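Local coordinates for protein thioredoxin reductase (Streptomyces clavuligerus, PDB 4NTD) that probably catalyses formation of the disulfide bond of the natural product holomycin as an FAD-dependent oxidoreductase, at residues Leu130-Ala138 with Leu319-Asp327. Numbering follows the deposited sequence.
Sequences LSTRRVVVA and LNHQLVDED. With GSH (glutathione), chain B.
Arg134 reaches out to the helix and through NH2 grips two acceptors: Gln322 OE1, on a lone pair in the amide plane, and Glu326 OE1, met from above the carboxylate plane, each 2.7 Å from Arg134 NH2. NH1 adds a weak bond to Glu326 OE1. The chain is bent at chi2 (-68°), and Arg134 NH1 bonds to its neighbour's carbonyl, Arg133 O, at 2.9 Å. Arg133 takes the other oxygen of Glu326: its NH2 lies 3.0 Å from Glu326 OE2, while NH1 and NH2 converge end-on on Asp327 OD1. One methyl, Leu323 CD2, sits over both guanidinium centres, 3.5 Å above each plane. The contact joins the FAD-binding Rossmann-type fold to helix 305-338 at the corner where the chain turns at Arg133 from the three-stranded antiparallel sheet into strand 134-137 of the parallel sheet, nearly antiparallel (168°) to residues 319-327. Further along, Leu319 lies against Arg134 CB and CG and meets Val136 CG2 through CD1 (3.7 Å). With an alanine here, Glu326 OE1 and Gln322 OE1 would probably lose the donor they share in Arg134, and Leu323 CD2 one of its two guanidinium faces. A water joins Arg134 NE to Leu319 O and Gln322 OE1; Asp327 OD2 has a second partner in Arg54.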
# COMPACT_ATOMS: atom_id res chain seq x y z
N LEU A 130 -24.26 13.67 -9.44
CA LEU A 130 -23.52 13.06 -10.55
C LEU A 130 -23.95 11.61 -10.72
O LEU A 130 -24.23 10.93 -9.73
CB LEU A 130 -22.02 13.04 -10.27
CG LEU A 130 -21.28 14.28 -9.76
CD1 LEU A 130 -21.33 14.36 -8.24
CD2 LEU A 130 -19.84 14.23 -10.24
N SER A 131 -23.98 11.15 -11.97
CA SER A 131 -24.20 9.73 -12.27
C SER A 131 -22.86 9.11 -12.65
O SER A 131 -22.09 9.70 -13.40
CB SER A 131 -25.19 9.58 -13.42
OG SER A 131 -25.48 8.21 -13.67
N THR A 132 -22.58 7.91 -12.14
CA THR A 132 -21.29 7.25 -12.35
C THR A 132 -21.41 5.72 -12.41
O THR A 132 -22.34 5.15 -11.84
CB THR A 132 -20.27 7.65 -11.26
OG1 THR A 132 -18.99 7.07 -11.54
CG2 THR A 132 -20.74 7.21 -9.87
N ARG A 133 -20.47 5.08 -13.09
CA ARG A 133 -20.46 3.62 -13.18
C ARG A 133 -19.96 2.96 -11.89
O ARG A 133 -20.43 1.89 -11.52
CB ARG A 133 -19.61 3.15 -14.37
CG ARG A 133 -20.12 3.63 -15.72
CD ARG A 133 -19.22 3.16 -16.85
NE ARG A 133 -19.36 1.73 -17.12
CZ ARG A 133 -18.61 1.04 -17.98
NH1 ARG A 133 -17.64 1.64 -18.66
NH2 ARG A 133 -18.82 -0.26 -18.14
N ARG A 134 -19.00 3.62 -11.23
CA ARG A 134 -18.35 3.06 -10.04
C ARG A 134 -18.08 4.14 -8.99
O ARG A 134 -18.04 5.33 -9.31
CB ARG A 134 -17.02 2.41 -10.44
CG ARG A 134 -17.13 1.26 -11.43
CD ARG A 134 -17.80 0.05 -10.80
NE ARG A 134 -17.76 -1.12 -11.68
CZ ARG A 134 -18.62 -1.38 -12.67
NH1 ARG A 134 -19.62 -0.55 -12.95
NH2 ARG A 134 -18.46 -2.48 -13.40
N VAL A 135 -17.88 3.70 -7.75
CA VAL A 135 -17.54 4.59 -6.64
C VAL A 135 -16.37 4.03 -5.84
O VAL A 135 -16.32 2.83 -5.56
CB VAL A 135 -18.75 4.81 -5.70
CG1 VAL A 135 -18.37 5.66 -4.49
CG2 VAL A 135 -19.90 5.45 -6.46
N VAL A 136 -15.43 4.90 -5.48
CA VAL A 136 -14.38 4.59 -4.51
C VAL A 136 -14.60 5.49 -3.30
O VAL A 136 -14.58 6.72 -3.43
CB VAL A 136 -12.97 4.83 -5.08
CG1 VAL A 136 -11.91 4.53 -4.03
CG2 VAL A 136 -12.75 3.98 -6.33
N VAL A 137 -14.81 4.89 -2.13
CA VAL A 137 -14.99 5.64 -0.89
C VAL A 137 -13.65 5.66 -0.15
O VAL A 137 -13.14 4.61 0.25
CB VAL A 137 -16.09 5.03 -0.01
CG1 VAL A 137 -16.24 5.81 1.30
CG2 VAL A 137 -17.41 5.00 -0.76
N ALA A 138 -13.09 6.86 0.01
CA ALA A 138 -11.80 7.05 0.67
C ALA A 138 -11.90 8.23 1.64
O ALA A 138 -11.13 9.18 1.58
CB ALA A 138 -10.71 7.28 -0.36
N LEU A 319 -10.57 -2.28 -10.06
CA LEU A 319 -11.75 -1.60 -10.58
C LEU A 319 -11.70 -1.49 -12.11
O LEU A 319 -12.67 -1.81 -12.79
CB LEU A 319 -11.89 -0.22 -9.93
CG LEU A 319 -13.18 0.58 -10.16
CD1 LEU A 319 -13.36 1.61 -9.05
CD2 LEU A 319 -13.20 1.26 -11.52
N ASN A 320 -10.56 -1.06 -12.65
CA ASN A 320 -10.42 -0.96 -14.10
C ASN A 320 -10.54 -2.32 -14.77
O ASN A 320 -11.18 -2.44 -15.81
CB ASN A 320 -9.09 -0.31 -14.50
CG ASN A 320 -8.94 -0.19 -16.00
OD1 ASN A 320 -9.67 0.57 -16.64
ND2 ASN A 320 -8.03 -0.96 -16.58
N HIS A 321 -9.91 -3.33 -14.18
CA HIS A 321 -10.00 -4.70 -14.70
C HIS A 321 -11.43 -5.16 -14.84
O HIS A 321 -11.81 -5.74 -15.86
CB HIS A 321 -9.23 -5.67 -13.80
CG HIS A 321 -7.86 -5.98 -14.30
ND1 HIS A 321 -7.47 -7.26 -14.63
CD2 HIS A 321 -6.81 -5.18 -14.57
CE1 HIS A 321 -6.22 -7.23 -15.06
NE2 HIS A 321 -5.80 -5.98 -15.03
N GLN A 322 -12.24 -4.90 -13.82
CA GLN A 322 -13.62 -5.36 -13.83
C GLN A 322 -14.49 -4.50 -14.75
O GLN A 322 -15.45 -5.00 -15.34
CB GLN A 322 -14.18 -5.44 -12.41
CG GLN A 322 -15.38 -6.38 -12.30
CD GLN A 322 -16.67 -5.71 -12.72
OE1 GLN A 322 -16.82 -4.50 -12.60
NE2 GLN A 322 -17.61 -6.50 -13.24
N LEU A 323 -14.15 -3.21 -14.90
CA LEU A 323 -14.82 -2.37 -15.90
C LEU A 323 -14.58 -2.89 -17.32
O LEU A 323 -15.49 -2.89 -18.14
CB LEU A 323 -14.37 -0.90 -15.82
CG LEU A 323 -15.13 0.02 -14.86
CD1 LEU A 323 -14.52 1.42 -14.93
CD2 LEU A 323 -16.61 0.08 -15.19
N VAL A 324 -13.35 -3.34 -17.59
CA VAL A 324 -13.05 -3.96 -18.88
C VAL A 324 -13.91 -5.21 -19.08
O VAL A 324 -14.49 -5.40 -20.15
CB VAL A 324 -11.55 -4.32 -19.03
CG1 VAL A 324 -11.31 -5.18 -20.26
CG2 VAL A 324 -10.71 -3.05 -19.09
N ASP A 325 -14.02 -6.05 -18.05
CA ASP A 325 -14.87 -7.24 -18.12
C ASP A 325 -16.31 -6.87 -18.48
O ASP A 325 -16.94 -7.54 -19.29
CB ASP A 325 -14.83 -8.03 -16.81
CG ASP A 325 -13.48 -8.68 -16.54
OD1 ASP A 325 -13.24 -9.08 -15.38
OD2 ASP A 325 -12.66 -8.80 -17.47
N GLU A 326 -16.82 -5.79 -17.88
CA GLU A 326 -18.16 -5.30 -18.21
C GLU A 326 -18.22 -4.73 -19.63
O GLU A 326 -19.18 -4.99 -20.36
CB GLU A 326 -18.63 -4.25 -17.20
CG GLU A 326 -20.11 -3.90 -17.35
CD GLU A 326 -20.54 -2.78 -16.43
OE1 GLU A 326 -20.38 -2.90 -15.20
OE2 GLU A 326 -21.06 -1.77 -16.95
N ASP A 327 -17.21 -3.95 -20.01
CA ASP A 327 -17.12 -3.38 -21.37
C ASP A 327 -17.17 -4.50 -22.42
O ASP A 327 -17.87 -4.39 -23.43
CB ASP A 327 -15.82 -2.56 -21.55
CG ASP A 327 -15.81 -1.26 -20.74
OD1 ASP A 327 -16.89 -0.71 -20.43
OD2 ASP A 327 -14.70 -0.77 -20.43
N1 GSH B . -2.69 -9.20 -13.08
CA1 GSH B . -3.68 -8.99 -14.13
C1 GSH B . -4.73 -10.12 -14.02
O11 GSH B . -4.44 -11.21 -14.56
O12 GSH B . -5.80 -9.87 -13.40
CB1 GSH B . -3.08 -9.12 -15.51
CG1 GSH B . -3.26 -7.85 -16.35
CD1 GSH B . -2.40 -6.74 -15.75
OE1 GSH B . -2.89 -5.85 -15.06
N2 GSH B . -1.12 -6.79 -16.14
CA2 GSH B . -0.10 -5.84 -15.68
C2 GSH B . 0.39 -6.34 -14.39
O2 GSH B . 0.17 -7.47 -13.94
CB2 GSH B . -0.67 -4.54 -15.11
SG2 GSH B . -0.04 -2.91 -15.67
N3 GSH B . 0.94 -5.32 -13.75
CA3 GSH B . 1.31 -5.44 -12.40
C3 GSH B . 2.82 -5.29 -12.08
O31 GSH B . 3.68 -4.79 -13.02
O32 GSH B . 3.26 -5.57 -10.88
O HOH W 1 -21.60 0.46 -15.45
O HOH W 2 -15.23 -2.20 -11.70
O HOH W 3 -17.42 -3.49 -10.24